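Local coordinates for protein glucosamine--fructose-6-phosphate aminotransferase [isomerizing] (Francisella tularensis subsp. tularensis, PDB 3TBF) that converts fructose 6-phosphate and glutamine into glucosamine 6-phosphate and glutamate, its C-terminal region probably carrying the sugar-phosphate isomerase activity, at residues S221-D226 with K305-V310; P278-V283 with I342-L347; L247-I252 with Y349-I354; K291-L296 with V318-S323. One frame throughout, in Å; residues are numbered along the deposited sequence.

Contact 1: residues S221-D226 with K305-V310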
loop_
_atom_site.group_PDB
_atom_site.type_symbol
_atom_site.label_atom_id
_atom_site.label_comp_id
_atom_site.label_asym_id
_atom_site.label_seq_id
_atom_site.Cartn_x
_atom_site.Cartn_y
_atom_site.Cartn_z
ATOM N N SER A 221 0.028 -25.978 11.120
ATOM C CA SER A 221 -0.650 -24.953 11.864
ATOM C C SER A 221 -0.460 -25.024 13.400
ATOM O O SER A 221 -0.671 -24.000 14.080
ATOM C CB SER A 221 -2.135 -24.982 11.512
ATOM O OG SER A 221 -2.787 -26.039 12.166
ATOM N N GLU A 222 -0.086 -26.187 13.946
ATOM C CA GLU A 222 0.184 -26.297 15.397
ATOM C C GLU A 222 1.305 -25.329 15.817
ATOM O O GLU A 222 1.261 -24.759 16.903
ATOM C CB GLU A 222 0.579 -27.723 15.791
ATOM C CG GLU A 222 -0.597 -28.737 15.755
ATOM C CD GLU A 222 -0.199 -30.211 15.356
ATOM O OE1 GLU A 222 0.996 -30.507 15.090
ATOM O OE2 GLU A 222 -1.110 -31.089 15.302
ATOM N N TYR A 223 2.283 -25.141 14.929
ATOM C CA TYR A 223 3.345 -24.166 15.120
ATOM C C TYR A 223 2.818 -22.757 15.512
ATOM O O TYR A 223 3.528 -22.017 16.174
ATOM C CB TYR A 223 4.249 -24.096 13.872
ATOM C CG TYR A 223 5.392 -23.132 14.013
ATOM C CD1 TYR A 223 6.523 -23.459 14.761
ATOM C CD2 TYR A 223 5.340 -21.870 13.417
ATOM C CE1 TYR A 223 7.574 -22.550 14.904
ATOM C CE2 TYR A 223 6.395 -20.957 13.563
ATOM C CZ TYR A 223 7.490 -21.306 14.315
ATOM O OH TYR A 223 8.506 -20.388 14.467
ATOM N N PHE A 224 1.578 -22.409 15.165
ATOM C CA PHE A 224 1.108 -21.043 15.342
ATOM C C PHE A 224 0.354 -20.852 16.657
ATOM O O PHE A 224 -0.079 -19.726 16.969
ATOM C CB PHE A 224 0.231 -20.569 14.174
ATOM C CG PHE A 224 0.986 -20.310 12.882
ATOM C CD1 PHE A 224 1.444 -21.357 12.113
ATOM C CD2 PHE A 224 1.187 -19.012 12.418
ATOM C CE1 PHE A 224 2.097 -21.153 10.924
ATOM C CE2 PHE A 224 1.855 -18.772 11.222
ATOM C CZ PHE A 224 2.321 -19.850 10.469
ATOM N N SER A 225 0.213 -21.910 17.450
ATOM C CA SER A 225 -0.680 -21.822 18.628
ATOM C C SER A 225 -0.255 -20.782 19.660
ATOM O O SER A 225 -1.106 -20.169 20.282
ATOM C CB SER A 225 -0.825 -23.182 19.320
ATOM O OG SER A 225 0.445 -23.694 19.654
ATOM N N ASP A 226 1.052 -20.603 19.833
ATOM C CA ASP A 226 1.575 -19.618 20.774
ATOM C C ASP A 226 2.114 -18.332 20.122
ATOM O O ASP A 226 2.758 -17.525 20.807
ATOM C CB ASP A 226 2.659 -20.235 21.662
ATOM C CG ASP A 226 3.911 -20.621 20.887
ATOM O OD1 ASP A 226 3.911 -20.584 19.637
ATOM O OD2 ASP A 226 4.913 -20.979 21.551
ATOM N N LYS A 305 11.404 -18.384 11.062
ATOM C CA LYS A 305 10.925 -19.711 10.737
ATOM C C LYS A 305 10.157 -19.684 9.385
ATOM O O LYS A 305 9.004 -19.241 9.303
ATOM C CB LYS A 305 10.081 -20.251 11.884
ATOM C CG LYS A 305 9.562 -21.675 11.685
ATOM C CD LYS A 305 10.673 -22.634 11.251
ATOM C CE LYS A 305 10.577 -23.998 11.952
ATOM N NZ LYS A 305 9.398 -24.758 11.484
ATOM N N LEU A 306 10.829 -20.166 8.340
ATOM C CA LEU A 306 10.363 -20.083 6.974
ATOM C C LEU A 306 9.386 -21.222 6.715
ATOM O O LEU A 306 9.721 -22.404 6.954
ATOM C CB LEU A 306 11.529 -20.193 5.961
ATOM C CG LEU A 306 12.319 -18.937 5.540
ATOM C CD1 LEU A 306 12.603 -18.057 6.758
ATOM C CD2 LEU A 306 13.653 -19.268 4.805
ATOM N N ILE A 307 8.183 -20.823 6.265
ATOM C CA ILE A 307 7.103 -21.714 5.837
ATOM C C ILE A 307 6.780 -21.327 4.419
ATOM O O ILE A 307 6.233 -20.227 4.168
ATOM C CB ILE A 307 5.882 -21.508 6.709
ATOM C CG1 ILE A 307 6.218 -21.907 8.150
ATOM C CG2 ILE A 307 4.760 -22.299 6.209
ATOM C CD1 ILE A 307 5.213 -21.424 9.131
ATOM N N LEU A 308 7.158 -22.199 3.485
ATOM C CA LEU A 308 7.182 -21.816 2.090
ATOM C C LEU A 308 6.275 -22.650 1.250
ATOM O O LEU A 308 6.305 -23.855 1.331
ATOM C CB LEU A 308 8.581 -21.907 1.537
ATOM C CG LEU A 308 9.707 -21.225 2.323
ATOM C CD1 LEU A 308 10.993 -21.594 1.660
ATOM C CD2 LEU A 308 9.539 -19.706 2.428
ATOM N N PHE A 309 5.477 -21.977 0.432
ATOM C CA PHE A 309 4.676 -22.589 -0.554
ATOM C C PHE A 309 5.272 -22.271 -1.894
ATOM O O PHE A 309 5.372 -21.134 -2.327
ATOM C CB PHE A 309 3.272 -22.049 -0.469
ATOM C CG PHE A 309 2.600 -22.340 0.828
ATOM C CD1 PHE A 309 2.211 -23.616 1.155
ATOM C CD2 PHE A 309 2.363 -21.345 1.715
ATOM C CE1 PHE A 309 1.593 -23.893 2.364
ATOM C CE2 PHE A 309 1.733 -21.620 2.918
ATOM C CZ PHE A 309 1.365 -22.920 3.232
ATOM N N VAL A 310 5.640 -23.307 -2.586
ATOM C CA VAL A 310 6.635 -23.241 -3.626
ATOM C C VAL A 310 6.097 -24.000 -4.810
ATOM O O VAL A 310 5.429 -24.974 -4.630
ATOM C CB VAL A 310 7.904 -23.910 -3.024
ATOM C CG1 VAL A 310 8.674 -24.758 -4.050
ATOM C CG2 VAL A 310 8.733 -22.899 -2.223
#

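Contact 2: residues P278-V283 with I342-L347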
loop_
_atom_site.group_PDB
_atom_site.type_symbol
_atom_site.label_atom_id
_atom_site.label_comp_id
_atom_site.label_asym_id
_atom_site.label_seq_id
_atom_site.Cartn_x
_atom_site.Cartn_y
_atom_site.Cartn_z
ATOM N N PRO A 278 7.237 -16.526 12.624
ATOM C CA PRO A 278 6.868 -17.239 11.411
ATOM C C PRO A 278 6.890 -16.352 10.189
ATOM O O PRO A 278 6.374 -15.241 10.235
ATOM C CB PRO A 278 5.442 -17.678 11.672
ATOM C CG PRO A 278 5.210 -17.507 13.071
ATOM C CD PRO A 278 6.099 -16.406 13.540
ATOM N N ILE A 279 7.526 -16.830 9.129
ATOM C CA ILE A 279 7.582 -16.150 7.859
ATOM C C ILE A 279 6.896 -17.042 6.813
ATOM O O ILE A 279 7.339 -18.136 6.518
ATOM C CB ILE A 279 9.033 -15.834 7.442
ATOM C CG1 ILE A 279 9.596 -14.679 8.261
ATOM C CG2 ILE A 279 9.107 -15.350 6.006
ATOM C CD1 ILE A 279 9.788 -14.981 9.705
ATOM N N VAL A 280 5.773 -16.590 6.280
ATOM C CA VAL A 280 5.061 -17.373 5.277
ATOM C C VAL A 280 5.300 -16.732 3.911
ATOM O O VAL A 280 5.093 -15.523 3.725
ATOM C CB VAL A 280 3.584 -17.431 5.552
ATOM C CG1 VAL A 280 2.945 -18.242 4.495
ATOM C CG2 VAL A 280 3.293 -18.032 6.934
ATOM N N ALA A 281 5.800 -17.499 2.973
ATOM C CA ALA A 281 6.112 -16.925 1.689
ATOM C C ALA A 281 5.655 -17.829 0.565
ATOM O O ALA A 281 5.577 -19.051 0.692
ATOM C CB ALA A 281 7.642 -16.619 1.574
ATOM N N VAL A 282 5.420 -17.196 -0.559
ATOM C CA VAL A 282 4.967 -17.814 -1.769
ATOM C C VAL A 282 6.124 -17.647 -2.747
ATOM O O VAL A 282 6.569 -16.543 -3.008
ATOM C CB VAL A 282 3.713 -17.075 -2.274
ATOM C CG1 VAL A 282 3.423 -17.401 -3.732
ATOM C CG2 VAL A 282 2.444 -17.393 -1.342
ATOM N N VAL A 283 6.634 -18.776 -3.264
ATOM C CA VAL A 283 7.795 -18.799 -4.141
ATOM C C VAL A 283 7.443 -19.418 -5.496
ATOM O O VAL A 283 7.511 -20.633 -5.687
ATOM C CB VAL A 283 8.917 -19.589 -3.468
ATOM C CG1 VAL A 283 10.184 -19.482 -4.274
ATOM C CG2 VAL A 283 9.147 -19.087 -2.035
ATOM N N ILE A 342 -4.921 -20.614 -2.219
ATOM C CA ILE A 342 -5.604 -21.671 -1.534
ATOM C C ILE A 342 -4.899 -22.130 -0.230
ATOM O O ILE A 342 -5.539 -22.255 0.795
ATOM C CB ILE A 342 -5.818 -22.852 -2.465
ATOM C CG1 ILE A 342 -6.558 -22.469 -3.782
ATOM C CG2 ILE A 342 -6.554 -23.946 -1.764
ATOM C CD1 ILE A 342 -7.826 -21.612 -3.714
ATOM N N PRO A 343 -3.597 -22.408 -0.280
ATOM C CA PRO A 343 -2.882 -22.812 0.885
ATOM C C PRO A 343 -2.964 -21.773 1.972
ATOM O O PRO A 343 -2.958 -22.114 3.154
ATOM C CB PRO A 343 -1.399 -22.895 0.400
ATOM C CG PRO A 343 -1.402 -22.890 -1.066
ATOM C CD PRO A 343 -2.797 -22.610 -1.521
ATOM N N LEU A 344 -2.982 -20.499 1.581
ATOM C CA LEU A 344 -2.991 -19.453 2.535
ATOM C C LEU A 344 -4.371 -19.422 3.176
ATOM O O LEU A 344 -4.515 -19.131 4.365
ATOM C CB LEU A 344 -2.623 -18.154 1.847
ATOM C CG LEU A 344 -1.267 -18.104 1.110
ATOM C CD1 LEU A 344 -0.934 -16.669 0.618
ATOM C CD2 LEU A 344 -0.144 -18.619 2.012
ATOM N N GLN A 345 -5.412 -19.760 2.429
ATOM C CA GLN A 345 -6.752 -19.777 3.040
ATOM C C GLN A 345 -6.807 -20.925 4.005
ATOM O O GLN A 345 -7.367 -20.782 5.074
ATOM C CB GLN A 345 -7.864 -19.945 2.032
ATOM C CG GLN A 345 -7.867 -18.949 0.954
ATOM C CD GLN A 345 -8.759 -19.339 -0.198
ATOM O OE1 GLN A 345 -8.854 -20.517 -0.584
ATOM N NE2 GLN A 345 -9.456 -18.346 -0.741
ATOM N N LEU A 346 -6.243 -22.068 3.621
ATOM C CA LEU A 346 -6.273 -23.250 4.478
ATOM C C LEU A 346 -5.462 -23.021 5.755
ATOM O O LEU A 346 -5.842 -23.445 6.845
ATOM C CB LEU A 346 -5.764 -24.460 3.728
ATOM C CG LEU A 346 -6.706 -25.086 2.678
ATOM C CD1 LEU A 346 -6.071 -26.293 1.936
ATOM C CD2 LEU A 346 -7.977 -25.560 3.285
ATOM N N LEU A 347 -4.382 -22.288 5.627
ATOM C CA LEU A 347 -3.556 -21.978 6.749
ATOM C C LEU A 347 -4.346 -21.194 7.726
ATOM O O LEU A 347 -4.286 -21.444 8.935
ATOM C CB LEU A 347 -2.349 -21.171 6.316
ATOM C CG LEU A 347 -1.320 -20.871 7.452
ATOM C CD1 LEU A 347 -0.812 -22.143 8.167
ATOM C CD2 LEU A 347 -0.151 -20.027 6.946
#

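Contact 3: residues L247-I252 with Y349-I354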
loop_
_atom_site.group_PDB
_atom_site.type_symbol
_atom_site.label_atom_id
_atom_site.label_comp_id
_atom_site.label_asym_id
_atom_site.label_seq_id
_atom_site.Cartn_x
_atom_site.Cartn_y
_atom_site.Cartn_z
ATOM N N LEU A 247 -4.204 -10.891 5.527
ATOM C CA LEU A 247 -5.521 -10.431 5.901
ATOM C C LEU A 247 -6.344 -11.579 6.428
ATOM O O LEU A 247 -7.024 -11.426 7.425
ATOM C CB LEU A 247 -6.219 -9.810 4.692
ATOM C CG LEU A 247 -7.676 -9.407 4.880
ATOM C CD1 LEU A 247 -7.678 -8.301 6.000
ATOM C CD2 LEU A 247 -8.304 -8.927 3.552
ATOM N N LYS A 248 -6.315 -12.743 5.776
ATOM C CA LYS A 248 -7.130 -13.878 6.313
ATOM C C LYS A 248 -6.634 -14.288 7.707
ATOM O O LYS A 248 -7.437 -14.525 8.601
ATOM C CB LYS A 248 -7.154 -15.135 5.459
ATOM C CG LYS A 248 -7.484 -15.016 3.972
ATOM C CD LYS A 248 -8.906 -14.692 3.669
ATOM C CE LYS A 248 -9.212 -13.198 3.747
ATOM N NZ LYS A 248 -10.163 -12.804 2.630
ATOM N N LEU A 249 -5.337 -14.417 7.882
ATOM C CA LEU A 249 -4.827 -14.889 9.155
ATOM C C LEU A 249 -5.217 -13.953 10.263
ATOM O O LEU A 249 -5.662 -14.384 11.316
ATOM C CB LEU A 249 -3.306 -15.035 9.113
ATOM C CG LEU A 249 -2.704 -15.728 10.330
ATOM C CD1 LEU A 249 -3.304 -17.054 10.436
ATOM C CD2 LEU A 249 -1.169 -15.810 10.213
ATOM N N LYS A 250 -5.073 -12.666 10.011
ATOM C CA LYS A 250 -5.376 -11.635 10.975
ATOM C C LYS A 250 -6.871 -11.648 11.309
ATOM O O LYS A 250 -7.269 -11.662 12.482
ATOM C CB LYS A 250 -4.945 -10.304 10.330
ATOM C CG LYS A 250 -5.113 -9.052 11.100
ATOM C CD LYS A 250 -4.336 -7.880 10.471
ATOM C CE LYS A 250 -4.368 -7.853 8.924
ATOM N NZ LYS A 250 -3.791 -6.598 8.344
ATOM N N GLU A 251 -7.682 -11.700 10.263
ATOM C CA GLU A 251 -9.135 -11.562 10.331
ATOM C C GLU A 251 -9.798 -12.658 11.128
ATOM O O GLU A 251 -10.817 -12.396 11.738
ATOM C CB GLU A 251 -9.725 -11.615 8.901
ATOM C CG GLU A 251 -11.053 -10.899 8.618
ATOM C CD GLU A 251 -11.354 -10.738 7.076
ATOM O OE1 GLU A 251 -10.705 -11.397 6.228
ATOM O OE2 GLU A 251 -12.248 -9.938 6.702
ATOM N N ILE A 252 -9.263 -13.886 11.098
ATOM C CA ILE A 252 -9.893 -14.985 11.820
ATOM C C ILE A 252 -9.090 -15.676 12.914
ATOM O O ILE A 252 -9.689 -16.344 13.763
ATOM C CB ILE A 252 -10.456 -16.048 10.860
ATOM C CG1 ILE A 252 -9.344 -16.943 10.303
ATOM C CG2 ILE A 252 -11.278 -15.384 9.745
ATOM C CD1 ILE A 252 -9.859 -17.876 9.154
ATOM N N TYR A 349 -7.547 -20.985 8.039
ATOM C CA TYR A 349 -8.590 -21.817 8.620
ATOM C C TYR A 349 -8.065 -22.660 9.759
ATOM O O TYR A 349 -8.579 -22.601 10.858
ATOM C CB TYR A 349 -9.241 -22.709 7.572
ATOM C CG TYR A 349 -10.190 -23.716 8.184
ATOM C CD1 TYR A 349 -11.497 -23.359 8.551
ATOM C CD2 TYR A 349 -9.772 -25.043 8.417
ATOM C CE1 TYR A 349 -12.376 -24.300 9.122
ATOM C CE2 TYR A 349 -10.632 -25.978 9.000
ATOM C CZ TYR A 349 -11.935 -25.600 9.353
ATOM O OH TYR A 349 -12.747 -26.534 9.929
ATOM N N HIS A 350 -7.038 -23.441 9.520
ATOM C CA HIS A 350 -6.529 -24.283 10.588
ATOM C C HIS A 350 -5.932 -23.549 11.795
ATOM O O HIS A 350 -6.071 -24.024 12.921
ATOM C CB HIS A 350 -5.513 -25.238 10.039
ATOM C CG HIS A 350 -6.116 -26.264 9.148
ATOM N ND1 HIS A 350 -7.037 -27.186 9.594
ATOM C CD2 HIS A 350 -5.950 -26.502 7.830
ATOM C CE1 HIS A 350 -7.387 -27.974 8.590
ATOM N NE2 HIS A 350 -6.736 -27.582 7.510
ATOM N N VAL A 351 -5.294 -22.388 11.584
ATOM C CA VAL A 351 -4.710 -21.676 12.690
ATOM C C VAL A 351 -5.837 -21.109 13.528
ATOM O O VAL A 351 -5.742 -21.062 14.754
ATOM C CB VAL A 351 -3.759 -20.627 12.195
ATOM C CG1 VAL A 351 -3.354 -19.641 13.307
ATOM C CG2 VAL A 351 -2.586 -21.331 11.573
ATOM N N ALA A 352 -6.941 -20.768 12.871
ATOM C CA ALA A 352 -8.133 -20.295 13.578
ATOM C C ALA A 352 -8.685 -21.372 14.470
ATOM O O ALA A 352 -9.047 -21.102 15.617
ATOM C CB ALA A 352 -9.202 -19.833 12.612
ATOM N N ILE A 353 -8.731 -22.593 13.973
ATOM C CA ILE A 353 -9.202 -23.698 14.808
ATOM C C ILE A 353 -8.282 -23.927 16.021
ATOM O O ILE A 353 -8.746 -23.988 17.156
ATOM C CB ILE A 353 -9.336 -24.995 14.039
ATOM C CG1 ILE A 353 -10.339 -24.819 12.895
ATOM C CG2 ILE A 353 -9.793 -26.136 14.977
ATOM C CD1 ILE A 353 -11.682 -24.458 13.325
ATOM N N ILE A 354 -6.981 -24.014 15.773
ATOM C CA ILE A 354 -5.984 -24.054 16.853
ATOM C C ILE A 354 -6.186 -22.960 17.905
ATOM O O ILE A 354 -6.112 -23.218 19.074
ATOM C CB ILE A 354 -4.558 -23.893 16.313
ATOM C CG1 ILE A 354 -4.121 -25.141 15.528
ATOM C CG2 ILE A 354 -3.594 -23.639 17.447
ATOM C CD1 ILE A 354 -3.741 -26.310 16.375
#

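Contact 4: residues K291-L296 with V318-S323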
loop_
_atom_site.group_PDB
_atom_site.type_symbol
_atom_site.label_atom_id
_atom_site.label_comp_id
_atom_site.label_asym_id
_atom_site.label_seq_id
_atom_site.Cartn_x
_atom_site.Cartn_y
_atom_site.Cartn_z
ATOM N N LYS A 291 16.041 -13.373 -6.975
ATOM C CA LYS A 291 15.876 -12.241 -6.039
ATOM C C LYS A 291 15.174 -12.700 -4.754
ATOM O O LYS A 291 15.561 -12.304 -3.641
ATOM C CB LYS A 291 15.032 -11.087 -6.605
ATOM C CG LYS A 291 15.252 -10.669 -8.036
ATOM C CD LYS A 291 16.572 -10.040 -8.267
ATOM C CE LYS A 291 16.700 -9.679 -9.764
ATOM N NZ LYS A 291 16.576 -10.831 -10.758
ATOM N N THR A 292 14.139 -13.530 -4.930
ATOM C CA THR A 292 13.306 -13.944 -3.816
ATOM C C THR A 292 14.080 -14.851 -2.861
ATOM O O THR A 292 14.030 -14.686 -1.641
ATOM C CB THR A 292 12.017 -14.618 -4.324
ATOM O OG1 THR A 292 11.104 -13.611 -4.785
ATOM C CG2 THR A 292 11.364 -15.412 -3.229
ATOM N N LEU A 293 14.814 -15.792 -3.422
ATOM C CA LEU A 293 15.692 -16.656 -2.621
ATOM C C LEU A 293 16.745 -15.839 -1.848
ATOM O O LEU A 293 17.093 -16.145 -0.684
ATOM C CB LEU A 293 16.409 -17.660 -3.529
ATOM C CG LEU A 293 15.523 -18.779 -4.030
ATOM C CD1 LEU A 293 16.254 -19.563 -5.166
ATOM C CD2 LEU A 293 15.135 -19.696 -2.863
ATOM N N SER A 294 17.223 -14.789 -2.509
ATOM C CA SER A 294 18.141 -13.863 -1.885
ATOM C C SER A 294 17.453 -13.094 -0.734
ATOM O O SER A 294 18.044 -12.927 0.339
ATOM C CB SER A 294 18.719 -12.932 -2.951
ATOM O OG SER A 294 19.419 -11.878 -2.357
ATOM N N ASN A 295 16.206 -12.654 -0.933
ATOM C CA ASN A 295 15.467 -11.974 0.145
ATOM C C ASN A 295 15.160 -12.942 1.279
ATOM O O ASN A 295 15.211 -12.614 2.468
ATOM C CB ASN A 295 14.166 -11.386 -0.368
ATOM C CG ASN A 295 14.366 -10.362 -1.495
ATOM O OD1 ASN A 295 13.559 -10.321 -2.440
ATOM N ND2 ASN A 295 15.415 -9.520 -1.393
ATOM N N LEU A 296 14.861 -14.175 0.899
ATOM C CA LEU A 296 14.559 -15.179 1.878
ATOM C C LEU A 296 15.789 -15.522 2.707
ATOM O O LEU A 296 15.686 -15.810 3.889
ATOM C CB LEU A 296 13.946 -16.389 1.186
ATOM C CG LEU A 296 12.469 -16.163 0.853
ATOM C CD1 LEU A 296 11.983 -17.136 -0.186
ATOM C CD2 LEU A 296 11.628 -16.275 2.110
ATOM N N VAL A 318 15.204 -24.531 -3.781
ATOM C CA VAL A 318 14.804 -23.998 -2.501
ATOM C C VAL A 318 15.358 -24.825 -1.355
ATOM O O VAL A 318 14.798 -25.853 -0.989
ATOM C CB VAL A 318 13.277 -23.922 -2.385
ATOM C CG1 VAL A 318 12.910 -23.686 -0.957
ATOM C CG2 VAL A 318 12.724 -22.845 -3.313
ATOM N N ASN A 319 16.430 -24.326 -0.758
ATOM C CA ASN A 319 17.095 -24.998 0.336
ATOM C C ASN A 319 17.356 -24.078 1.554
ATOM O O ASN A 319 18.278 -23.261 1.536
ATOM C CB ASN A 319 18.401 -25.581 -0.197
ATOM C CG ASN A 319 18.184 -26.461 -1.449
ATOM O OD1 ASN A 319 18.605 -26.105 -2.560
ATOM N ND2 ASN A 319 17.491 -27.598 -1.274
ATOM N N PHE A 320 16.551 -24.230 2.612
ATOM C CA PHE A 320 16.780 -23.547 3.896
ATOM C C PHE A 320 16.725 -24.506 5.069
ATOM O O PHE A 320 15.701 -25.151 5.292
ATOM C CB PHE A 320 15.764 -22.410 4.088
ATOM C CG PHE A 320 15.832 -21.381 3.010
ATOM C CD1 PHE A 320 16.713 -20.347 3.098
ATOM C CD2 PHE A 320 15.055 -21.496 1.864
ATOM C CE1 PHE A 320 16.807 -19.403 2.092
ATOM C CE2 PHE A 320 15.153 -20.550 0.840
ATOM C CZ PHE A 320 16.038 -19.508 0.962
ATOM N N ASP A 321 17.832 -24.600 5.807
ATOM C CA ASP A 321 17.920 -25.470 6.978
ATOM C C ASP A 321 16.710 -25.179 7.853
ATOM O O ASP A 321 16.346 -24.007 8.046
ATOM C CB ASP A 321 19.244 -25.230 7.755
ATOM C CG ASP A 321 19.541 -26.339 8.833
ATOM O OD1 ASP A 321 20.508 -27.137 8.638
ATOM O OD2 ASP A 321 18.816 -26.405 9.876
ATOM N N ASN A 322 16.042 -26.234 8.316
ATOM C CA ASN A 322 14.974 -26.099 9.315
ATOM C C ASN A 322 13.689 -25.293 8.902
ATOM O O ASN A 322 12.865 -24.939 9.761
ATOM C CB ASN A 322 15.568 -25.513 10.608
ATOM C CG ASN A 322 14.627 -25.651 11.812
ATOM O OD1 ASN A 322 14.095 -24.651 12.329
ATOM N ND2 ASN A 322 14.423 -26.888 12.265
ATOM N N SER A 323 13.511 -25.026 7.603
ATOM C CA SER A 323 12.242 -24.514 7.075
ATOM C C SER A 323 11.231 -25.635 6.819
ATOM O O SER A 323 11.561 -26.804 6.883
ATOM C CB SER A 323 12.488 -23.768 5.769
ATOM O OG SER A 323 12.926 -24.656 4.750
#

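Contact 1: residues S221-D226 with K305-V310
Y223 and F224 turn their rings onto K305 and I307, joining a short 3-10 segment to the first half of strand 305-311 in the parallel sheet of an SIS domain, an alpha/beta fold. CG of Y223 stands trans to the backbone nitrogen (chi1 -178°), which carries the ring out from the turn to the lysine chain. K305 answers with the same first torsion and then bends at each later one, folding back over the ring. Its NZ ends 4.7 Å from the centroid of the Y223 ring and 21° off the normal, a cation-pi contact over the face. The aliphatic part of the chain is used too: K305 CG approaches Y223 CZ at 3.4 Å. Lysine suits this partly exposed margin because its methylenes touch the hydroxyl end of the phenol while the ammonium group sits over the face. The ring also has K227 as a cation-pi partner. F224 is placed deeper; chi1 -72° puts CG beside the backbone nitrogen, and from there the ring extends to I307. The two reach for each other head-on, CD1 of the isoleucine meeting the outer end of the ring, and P278 of the neighbouring strand touches both aromatic residues. K305 and I307 lie two residues apart on the strand, so both face the turn, while L306 and L308 pack on helix 289-301. The turn is held by a 3.0 Å bond from F224 N to S221 O, and E222 O accepts both N and OG of S225. I307 CD1 lies equally far from F224 CE1 and CZ, at 3.6 Å.

Contact 2: residues P278-V283 with I342-L347
V280 presents both of its methyls to helix 335-355, one to L344 and the other to L347. V280 CG1 meets L344 CD2 at 4.0 Å, the two side chains passing alongside each other, head to tail. V280 CG2 and L347 CD2 meet tip to tip, also 4.0 Å apart. Two residues along the strand, V282 CG2 touches L344 CD1, so the isopropyl end of L344 straddles both valines, one methyl to each. The two leucines reach the strand by different routes. In L344 CG sits beside the backbone nitrogen (chi1 -57°), whereas in L347 it swings trans to that nitrogen (chi1 -175°); one helical turn apart, they converge on the same valine. Beta-branched valine suits the strand, where it offers two methyls close to the backbone, and leucine suits the helix, where its longer stem bridges the gap between layers. The helix runs nearly antiparallel to the strand, at 159°, with segment axes 10.5 Å apart, as expected where a helix lies on one face of an alpha/beta sandwich.

Around this first shell, F309 of the adjoining strand packs on L344 and P343, while T230 and F232 of the strand on the other side flank V280. P343 has no N-H to give to the preceding turn, and the helix is kinked there. Alternate strand residues I279, A281 and V283 point to helix 289-301 instead, so the strand is covered on both faces. With only methyl groups meeting between the two segments, cohesion here depends on dispersion and the exclusion of water, and shape complementarity takes the place of directional bonds.

Contact 3: residues L247-I252 with Y349-I354
Y349 meets the opposing helix through its backbone, whose N lies 4.0 Å from I252 CD1, while its ring turns away and packs against residues of its own helix. One face of that ring carries I353 CG1, 3.9 Å above the plane and displaced toward the rim; H350 CE1 lies in plane at its edge. The imidazole of H350 in turn receives Y349 CD2 over the centre of one face. Both polar ends have partners further off: Y349 OH bonds to ND1 of H12, whose ring meets the phenol at a steep angle, and H350 NE2 bonds to D214.

Helices 238-253 and 335-355 run side by side in the alpha/beta SIS fold, the segment axes 9.2 Å apart and crossing at -23°. Across the interface the side chains are aliphatic. I252 CG1 rests on A352 CB at 3.7 Å, and its chi1 of 77°, placing CG1 between the backbone nitrogen and carbonyl carbon, lays the ethyl branch along the neighbour. The small alanine permits a CA separation of 5.9 Å between these two residues. One turn back, L249 CD1 reaches V351 CG1 at 3.9 Å, the chains crossing at a slant.

K248 NZ leads away from 349-354 to a salt bridge with E244 and hydrogen bonds to T64 and S163; its link to E251 is long. K250 NZ bonds to Y260 OH of the second subunit.

Contact 4: residues K291-L296 with V318-S323
F320 pushes the far end of its ring against L293 and L296, which lie one turn apart on helix 289-301. This is the tight part of the contact. L293 CD2 comes to the ring edge, near the ring plane, 3.8 Å from F320 CE2, and the carbonyl oxygen of L293 also lies in plane at the ring edge. L296 meets the ring by its stem, with CB 3.8 Å from F320 CZ. The same CD2 methyl of L293 reaches V318 CG2 at 4.0 Å, so one leucine branch touches both loop residues. Its chi1 of -74°, with CG beside the backbone nitrogen, swings that branch toward the loop. Phenylalanine suits the place because its flat ring can touch L293 and L296 of the helix and also L306 of strand 305-311, joining the loop before strand 324-328 to the beta-alpha-beta unit 278-283, 289-301, 305-311 of the SIS fold. L296, deeper still, reaches A281 and V283 of the sheet.

The outer side is polar and looser. S294 on the helix and N319, D321 and N322 on the loop are exposed to solvent, and none of them joins the packing. Here the chain makes a type II beta turn from F320 to S323, with asparagine at N322 tolerating a positive phi of 64°. F320 O accepts S323 N as well as S323 OG, whose approach is tilted 20° from the carbonyl plane. D321 O gains a bond from NE2 of H300 on the helix. Between the two segments the link is apolar burial; hydrogen bonds shape the turn, and the one to H300 ties it to a later part of the same helix.

Followed from the N terminus, the first halves of contacts 1, 3, 2 and 4 come in that order, and their second halves in the order 1, 4, 2, 3. Contact 3 closes the widest loop, from 247-252 to 349-354; contact 2 lies within it, and contact 4 within contact 2. Contact 1, opening first and closing at 305-310, crosses all three. Strands 278-283 and 305-311 are neighbours, so contacts 1 and 2 share a sheet, where I307 N probably bonds to I279 O. Contacts 2 and 3 use successive parts of helix 335-355 on one side of that sheet, whereas contact 4 lies on the other side, about 25 Å from contact 3 between centres.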